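Long-range contacts in C381 turret protein (Sulfolobus turreted icosahedral virus, PDB 4IND), which probably builds the turrets of an icosahedral archaeal virus, five copies of its chain of three jelly-roll domains packing together in the assembly: residues A[319-324]-A[348-353]; A[19-24]-A[140-145]; A[177-182]-A[258-263]. All blocks are in the same frame, centred on the assembly; numbering follows the deposited sequence.

Contact 1 of 3, residues A[319-324]-A[348-353]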
# COMPACT_ATOMS: atom_id res chain seq x y z
N THR A 319 2.01 11.80 29.00
CA THR A 319 1.58 12.73 27.96
C THR A 319 2.54 12.74 26.79
O THR A 319 3.67 12.25 26.88
CB THR A 319 1.46 14.17 28.50
OG1 THR A 319 0.81 14.99 27.52
CG2 THR A 319 2.84 14.75 28.80
N ASN A 320 2.05 13.29 25.68
CA ASN A 320 2.92 13.73 24.60
C ASN A 320 3.25 15.20 24.84
O ASN A 320 2.45 16.08 24.52
CB ASN A 320 2.24 13.53 23.24
CG ASN A 320 2.98 14.24 22.13
OD1 ASN A 320 4.09 14.74 22.34
ND2 ASN A 320 2.39 14.27 20.94
N LEU A 321 4.42 15.47 25.42
CA LEU A 321 4.80 16.83 25.80
C LEU A 321 4.88 17.79 24.62
O LEU A 321 4.85 19.00 24.81
CB LEU A 321 6.14 16.81 26.54
CG LEU A 321 6.11 16.26 27.96
CD1 LEU A 321 7.52 16.15 28.52
CD2 LEU A 321 5.25 17.16 28.85
N ASN A 322 5.02 17.24 23.42
CA ASN A 322 5.02 18.07 22.21
C ASN A 322 3.60 18.53 21.84
O ASN A 322 3.40 19.46 21.06
CB ASN A 322 5.67 17.30 21.05
CG ASN A 322 7.15 17.03 21.28
OD1 ASN A 322 7.83 17.81 21.95
ND2 ASN A 322 7.65 15.92 20.74
N ARG A 323 2.61 17.87 22.43
CA ARG A 323 1.22 18.24 22.21
C ARG A 323 0.66 19.00 23.42
O ARG A 323 -0.08 19.97 23.25
CB ARG A 323 0.37 16.99 21.95
CG ARG A 323 -1.11 17.27 21.97
CD ARG A 323 -1.94 16.02 21.82
NE ARG A 323 -3.36 16.35 21.71
CZ ARG A 323 -4.19 16.48 22.74
NH1 ARG A 323 -3.74 16.30 23.98
NH2 ARG A 323 -5.46 16.80 22.54
N SER A 324 1.04 18.55 24.62
CA SER A 324 0.48 19.11 25.85
C SER A 324 1.41 18.93 27.05
O SER A 324 1.99 17.85 27.24
CB SER A 324 -0.86 18.43 26.14
OG SER A 324 -1.40 18.91 27.37
N GLU A 348 1.71 6.56 22.01
CA GLU A 348 1.94 7.95 21.62
C GLU A 348 2.12 8.90 22.80
O GLU A 348 1.47 9.93 22.88
CB GLU A 348 0.83 8.44 20.69
CG GLU A 348 0.95 7.88 19.29
CD GLU A 348 0.32 8.75 18.24
OE1 GLU A 348 0.87 9.85 17.98
OE2 GLU A 348 -0.73 8.34 17.70
N ILE A 349 3.00 8.53 23.71
CA ILE A 349 3.40 9.42 24.80
C ILE A 349 4.92 9.48 24.79
O ILE A 349 5.57 8.64 24.17
CB ILE A 349 2.93 8.86 26.14
CG1 ILE A 349 3.38 7.40 26.25
CG2 ILE A 349 1.41 8.94 26.24
CD1 ILE A 349 3.43 6.87 27.65
N ASN A 350 5.50 10.45 25.49
CA ASN A 350 6.96 10.52 25.56
C ASN A 350 7.43 10.94 26.94
O ASN A 350 8.62 11.18 27.15
CB ASN A 350 7.53 11.45 24.47
CG ASN A 350 6.92 12.84 24.49
OD1 ASN A 350 6.37 13.27 25.49
ND2 ASN A 350 7.01 13.54 23.35
N SER A 351 6.50 11.04 27.87
CA SER A 351 6.86 11.35 29.26
C SER A 351 5.88 10.71 30.23
O SER A 351 4.66 10.75 30.02
CB SER A 351 6.92 12.86 29.47
OG SER A 351 7.39 13.15 30.76
N ILE A 352 6.43 10.09 31.28
CA ILE A 352 5.67 9.37 32.30
C ILE A 352 6.06 9.86 33.68
O ILE A 352 7.25 10.01 33.96
CB ILE A 352 6.01 7.88 32.29
CG1 ILE A 352 5.90 7.31 30.88
CG2 ILE A 352 5.10 7.11 33.25
CD1 ILE A 352 4.52 7.39 30.32
N GLN A 353 5.08 10.09 34.55
CA GLN A 353 5.37 10.43 35.94
C GLN A 353 4.39 9.72 36.88
O GLN A 353 3.29 9.32 36.49
CB GLN A 353 5.33 11.95 36.16
CG GLN A 353 3.94 12.56 35.98
CD GLN A 353 3.94 14.07 36.08
OE1 GLN A 353 4.97 14.73 35.88
NE2 GLN A 353 2.78 14.65 36.40
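Glu348 meets the 319-324 loop through its backbone: its O lies 3.7 Å from CB of Asn320, while its carboxylate leads off to the backbone N of Val266 in a second subunit and touches a bound phosphate. The chain turns a corner here. Ile349 follows, its CB 3.5 Å from Thr319 O; the end of its side chain leads away from the loop to pack among Leu297, Leu299 and Ala318. Asn350 holds the loop by both backbone and side chain. Its N gives a nearly straight bond (172°) to Thr319 O at 2.9 Å. With CG lodged between backbone N and carbonyl carbon (chi1 54°), its amide folds back over the loop, and OD1 accepts from Leu321 N at 2.9 Å. The amides of Asn320 and Asn350 stand almost perpendicular, their planes 89° apart. Asn320 OD1 takes the N-H of Asn322 from above the amide plane, an Asx turn that shapes the loop leaving strand 311-319. Asn350 and Ser351 both face Thr319, a classic beta bulge at the point where the third jelly-roll domain passes from strand 346-349 in one sheet to 351-358 in the other. Ser351 N adds a second, more bent bond to Thr319 O at 3.2 Å, so that one carbonyl serves two consecutive amides, and Ser351 O receives Thr319 N at 3.0 Å. On its side-chain face, Ser351 CB is pressed by Leu321 CD1 at 3.5 Å, tighter than usual for two carbons, while its OG bonds to Tyr327 OH.

Contact 2 of 3, residues A[19-24]-A[140-145]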
# COMPACT_ATOMS: atom_id res chain seq x y z
N TYR A 19 14.06 17.03 -16.69
CA TYR A 19 15.41 16.60 -16.93
C TYR A 19 15.97 17.29 -18.17
O TYR A 19 15.29 17.38 -19.19
CB TYR A 19 15.48 15.09 -17.13
CG TYR A 19 16.89 14.68 -17.49
CD1 TYR A 19 17.86 14.56 -16.50
CD2 TYR A 19 17.26 14.44 -18.80
CE1 TYR A 19 19.17 14.19 -16.82
CE2 TYR A 19 18.56 14.07 -19.12
CZ TYR A 19 19.51 13.95 -18.13
OH TYR A 19 20.82 13.61 -18.45
N TYR A 20 17.20 17.80 -18.05
CA TYR A 20 17.91 18.44 -19.14
C TYR A 20 19.28 17.81 -19.27
O TYR A 20 20.00 17.68 -18.27
CB TYR A 20 18.15 19.93 -18.86
CG TYR A 20 16.91 20.79 -18.70
CD1 TYR A 20 16.44 21.56 -19.76
CD2 TYR A 20 16.26 20.86 -17.48
CE1 TYR A 20 15.31 22.36 -19.62
CE2 TYR A 20 15.12 21.64 -17.31
CZ TYR A 20 14.67 22.41 -18.39
OH TYR A 20 13.56 23.18 -18.21
N LYS A 21 19.67 17.42 -20.48
CA LYS A 21 21.08 17.16 -20.73
C LYS A 21 21.51 18.28 -21.65
O LYS A 21 21.06 18.35 -22.79
CB LYS A 21 21.30 15.80 -21.40
CG LYS A 21 22.80 15.48 -21.46
CD LYS A 21 23.08 14.04 -21.82
CE LYS A 21 24.59 13.74 -21.72
NZ LYS A 21 24.88 12.27 -21.91
N LEU A 22 22.38 19.15 -21.17
CA LEU A 22 22.57 20.45 -21.85
C LEU A 22 23.52 20.37 -23.04
O LEU A 22 23.70 21.35 -23.78
CB LEU A 22 22.98 21.51 -20.83
CG LEU A 22 21.88 21.72 -19.79
CD1 LEU A 22 22.36 22.65 -18.68
CD2 LEU A 22 20.61 22.28 -20.44
N SER A 23 24.07 19.18 -23.26
CA SER A 23 24.81 18.91 -24.49
C SER A 23 23.89 18.50 -25.63
O SER A 23 24.37 18.25 -26.75
CB SER A 23 25.87 17.84 -24.23
OG SER A 23 25.30 16.73 -23.58
N GLU A 24 22.59 18.40 -25.37
CA GLU A 24 21.59 18.26 -26.44
C GLU A 24 21.03 19.64 -26.77
O GLU A 24 20.55 20.35 -25.87
CB GLU A 24 20.42 17.37 -25.99
CG GLU A 24 20.76 15.91 -25.72
CD GLU A 24 20.34 15.00 -26.85
OE1 GLU A 24 20.34 15.46 -28.01
OE2 GLU A 24 20.00 13.81 -26.59
N ILE A 140 27.71 23.57 -17.16
CA ILE A 140 26.51 22.89 -16.69
C ILE A 140 26.15 21.77 -17.64
O ILE A 140 25.76 22.02 -18.78
CB ILE A 140 25.35 23.88 -16.57
CG1 ILE A 140 25.81 25.16 -15.87
CG2 ILE A 140 24.17 23.25 -15.85
CD1 ILE A 140 24.84 26.33 -16.01
N LEU A 141 26.26 20.52 -17.18
CA LEU A 141 26.09 19.37 -18.08
C LEU A 141 24.68 18.78 -18.07
O LEU A 141 24.15 18.39 -19.12
CB LEU A 141 27.11 18.26 -17.78
CG LEU A 141 28.60 18.58 -17.63
CD1 LEU A 141 29.44 17.32 -17.87
CD2 LEU A 141 29.03 19.68 -18.54
N GLU A 142 24.09 18.68 -16.88
CA GLU A 142 22.75 18.09 -16.73
C GLU A 142 22.04 18.77 -15.59
O GLU A 142 22.66 19.24 -14.66
CB GLU A 142 22.81 16.58 -16.45
CG GLU A 142 23.42 15.72 -17.55
CD GLU A 142 23.60 14.25 -17.11
OE1 GLU A 142 24.74 13.74 -17.19
OE2 GLU A 142 22.60 13.59 -16.71
N PHE A 143 20.71 18.81 -15.66
CA PHE A 143 19.91 19.36 -14.58
C PHE A 143 18.73 18.43 -14.43
O PHE A 143 17.99 18.21 -15.39
CB PHE A 143 19.44 20.77 -14.90
CG PHE A 143 18.68 21.44 -13.76
CD1 PHE A 143 19.36 22.10 -12.75
CD2 PHE A 143 17.29 21.36 -13.72
CE1 PHE A 143 18.66 22.71 -11.71
CE2 PHE A 143 16.58 21.96 -12.70
CZ PHE A 143 17.25 22.65 -11.69
N SER A 144 18.56 17.89 -13.22
CA SER A 144 17.57 16.85 -12.92
C SER A 144 16.68 17.25 -11.74
O SER A 144 17.16 17.63 -10.68
CB SER A 144 18.25 15.51 -12.64
OG SER A 144 17.34 14.56 -12.08
N LEU A 145 15.37 17.12 -11.93
CA LEU A 145 14.37 17.35 -10.89
C LEU A 145 13.64 16.05 -10.69
O LEU A 145 12.98 15.58 -11.62
CB LEU A 145 13.34 18.38 -11.38
CG LEU A 145 13.65 19.86 -11.35
CD1 LEU A 145 12.76 20.64 -12.34
CD2 LEU A 145 13.41 20.36 -9.95
O HOH W 1 26.10 16.76 -20.52
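The ring of Tyr19 is met at its edge, in plane, by two residues of the facing strand: Ser144 CB lies 4.0 Å from CD1, and Glu142 OE2 sits by the hydroxyl end. The latter is a very short hydrogen bond, Tyr19 OH giving its proton to OE2 at 2.5 Å, with the carboxylate turned 77° from the ring plane. CG of Tyr19 lies opposite its backbone N (chi1 176°), a setting that lays the ring along the sheet and carries OH two residues down the partner strand. On the other face of the sheet, Tyr20 and Phe143 run side by side, pointing the same way: their CD2 atoms are 3.9 Å apart, and Phe143 O lies at the edge of the Tyr20 ring. The backbones are antiparallel strands with axes 4.7 Å apart. Tyr20 and Phe143 form a hydrogen-bonded pair, Tyr20 N to Phe143 O at 2.8 Å and Phe143 N to Tyr20 O at 2.9 Å. Leu22 N then reaches Leu141 O at 2.8 Å, as a type I turn begins at Lys21; a water links the same carbonyl to Ser23 OG, which also bonds to Asn13 O of a third subunit. Ile140 O, buried beneath Leu22 CB, has no polar partner in the model. Glu142 OE2 is shared with Glu74 N of that subunit, and Lys21 NZ bonds to its Ala14 O and makes a salt bridge to its Asp73, so the Tyr19 face belongs to the interface. Strand 19-21 is one edge of its four-stranded sheet within this chain, followed by 138-147 and 78-88, where Leu141 and Glu142 bulge opposite Lys85; Phe143 packs on Ile69 and Ile82, and the Tyr20 ring meets Phe31 of helix 25-31 edge-to-face.

Contact 3 of 3, residues A[177-182]-A[258-263]. With 2HP (dihydrogenphosphate ion), chain Y.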
# COMPACT_ATOMS: atom_id res chain seq x y z
N THR A 177 7.12 7.44 9.29
CA THR A 177 8.22 7.65 10.22
C THR A 177 9.49 7.66 9.41
O THR A 177 9.65 6.87 8.47
CB THR A 177 8.26 6.53 11.28
OG1 THR A 177 7.03 6.55 12.02
CG2 THR A 177 9.44 6.74 12.24
N TYR A 178 10.39 8.59 9.73
CA TYR A 178 11.60 8.77 8.95
C TYR A 178 12.86 8.78 9.78
O TYR A 178 12.87 9.25 10.92
CB TYR A 178 11.54 10.10 8.22
CG TYR A 178 10.40 10.23 7.24
CD1 TYR A 178 10.61 10.04 5.88
CD2 TYR A 178 9.12 10.54 7.68
CE1 TYR A 178 9.56 10.18 4.97
CE2 TYR A 178 8.06 10.68 6.77
CZ TYR A 178 8.29 10.49 5.43
OH TYR A 178 7.26 10.64 4.52
N ALA A 179 13.93 8.27 9.20
CA ALA A 179 15.26 8.41 9.78
C ALA A 179 15.91 9.61 9.09
O ALA A 179 15.82 9.76 7.88
CB ALA A 179 16.08 7.17 9.56
N ILE A 180 16.56 10.46 9.88
CA ILE A 180 17.39 11.52 9.31
C ILE A 180 18.80 11.26 9.81
O ILE A 180 19.07 11.30 11.01
CB ILE A 180 16.93 12.88 9.78
CG1 ILE A 180 15.52 13.16 9.26
CG2 ILE A 180 17.91 13.95 9.29
CD1 ILE A 180 14.89 14.41 9.86
N LYS A 181 19.69 10.93 8.87
CA LYS A 181 21.05 10.56 9.20
C LYS A 181 21.98 11.63 8.64
O LYS A 181 21.88 12.02 7.47
CB LYS A 181 21.40 9.17 8.64
CG LYS A 181 22.77 8.65 9.07
CD LYS A 181 23.16 7.37 8.32
CE LYS A 181 22.18 6.22 8.62
NZ LYS A 181 22.64 4.95 7.97
N MET A 182 22.90 12.11 9.47
CA MET A 182 23.86 13.09 9.01
C MET A 182 25.28 12.74 9.42
O MET A 182 25.71 13.04 10.53
CB MET A 182 23.45 14.49 9.50
CG MET A 182 22.03 14.85 9.09
SD MET A 182 21.29 16.18 10.04
CE MET A 182 22.56 17.44 9.90
N GLU A 258 20.85 12.28 4.81
CA GLU A 258 20.11 11.12 4.34
C GLU A 258 18.77 11.18 5.06
O GLU A 258 18.70 11.26 6.30
CB GLU A 258 20.95 9.87 4.68
CG GLU A 258 20.40 8.51 4.31
CD GLU A 258 21.39 7.39 4.68
OE1 GLU A 258 22.53 7.43 4.14
OE2 GLU A 258 21.06 6.51 5.52
N VAL A 259 17.68 11.21 4.29
CA VAL A 259 16.33 11.19 4.86
C VAL A 259 15.58 10.05 4.20
O VAL A 259 15.46 10.03 2.98
CB VAL A 259 15.58 12.50 4.56
CG1 VAL A 259 14.22 12.51 5.28
CG2 VAL A 259 16.42 13.70 4.97
N GLU A 260 15.08 9.12 4.99
CA GLU A 260 14.52 7.89 4.44
C GLU A 260 13.39 7.38 5.31
O GLU A 260 13.43 7.50 6.55
CB GLU A 260 15.62 6.82 4.34
CG GLU A 260 16.31 6.60 5.66
CD GLU A 260 17.77 6.20 5.52
OE1 GLU A 260 18.20 5.81 4.41
OE2 GLU A 260 18.50 6.28 6.53
N GLU A 261 12.36 6.82 4.68
CA GLU A 261 11.24 6.26 5.42
C GLU A 261 11.64 4.93 6.06
O GLU A 261 12.36 4.13 5.45
CB GLU A 261 10.03 6.06 4.50
CG GLU A 261 8.72 5.87 5.24
CD GLU A 261 7.52 5.69 4.31
OE1 GLU A 261 7.66 5.88 3.08
OE2 GLU A 261 6.44 5.35 4.82
N ILE A 262 11.17 4.70 7.29
CA ILE A 262 11.42 3.43 7.98
C ILE A 262 10.12 2.76 8.41
O ILE A 262 9.06 3.40 8.46
CB ILE A 262 12.34 3.60 9.22
CG1 ILE A 262 11.65 4.47 10.27
CG2 ILE A 262 13.71 4.17 8.80
CD1 ILE A 262 12.26 4.32 11.68
N ASN A 263 10.20 1.46 8.68
CA ASN A 263 9.14 0.74 9.35
C ASN A 263 9.34 0.86 10.85
O ASN A 263 10.39 1.31 11.31
CB ASN A 263 9.11 -0.72 8.89
CG ASN A 263 8.54 -0.86 7.50
OD1 ASN A 263 7.65 -0.12 7.12
ND2 ASN A 263 9.08 -1.79 6.72
P 2HP Y . 23.27 3.45 4.51
O1 2HP Y . 23.54 2.55 5.75
O2 2HP Y . 21.96 3.12 3.87
O3 2HP Y . 24.24 3.16 3.41
O4 2HP Y . 23.32 4.94 4.95
O HOH W 2 6.77 5.00 7.55
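Ala179 is the small knob between two larger neighbours: its CB lies 3.9 Å from both Ile262 CG2 and Glu260 CG, filling the dip between them. The strands are the two central ones of an antiparallel four-stranded sheet in the middle jelly-roll domain, twisted to 148° between their directions. Backbone bonds tie Ala179 to Glu260 and Lys181 to Glu258 in both directions, and Ile262 N reaches Thr177 O in a straight bond (174°). At that end Thr177 CG2 rests on Ile262 CG1 at 3.7 Å, the two branches crossing at a slant, and a water joins Thr177 N to Ile262 O. The opposite face carries Tyr178, Ile180, Val259 and Glu261: Tyr178 lies across from Glu261, and Ile180 across from Val259, whose CG1 is 4.2 Å from Ile180 CG1. Phe149 covers this side, touching Val259 and meeting the Tyr178 ring edge-to-face, while Tyr178 OH bonds to Arg174 O. Back on the Ala179 face, Lys181 and Glu258 run alongside each other, and a bend at chi3 (-63°) brings the lysine CE to 3.3 Å from Glu258 OE2. NZ makes a salt bridge to that oxygen, its hydrogen bond weak; NZ also bonds to Asp235 O of a third subunit, whose Tyr236 ring it meets in a cation-pi contact. Glu260 OE1 is held by Arg154, while its OE2 comes within 2.8 Å of Glu258 OE2, close enough that one acid probably carries a proton. Beyond them lies a phosphate ion, its O4 taking the N-H of Lys181 NZ at 3.1 Å and sitting 2.7 Å from Glu258 OE1.

Overall arrangement
The three contacts sit one in each jelly-roll domain and follow the chain in the order 2, 3, 1, each closing before the next opens. They share no sheet. Contact 3, in the middle domain, lies near the centre of the molecule, its centre about 29 Å from that of contact 2 and 22 Å from that of contact 1; the latter two, on opposite sides of the chain's centre, are about 48 Å apart. Contacts 2 and 3 each join adjacent strands of a 1-4-2-3 sheet, the first and fourth in contact 2, the fourth and second in contact 3. Both touch the third subunit, whereas contact 1 reaches the second, consistent with packing between subunits along much of the elongated chain.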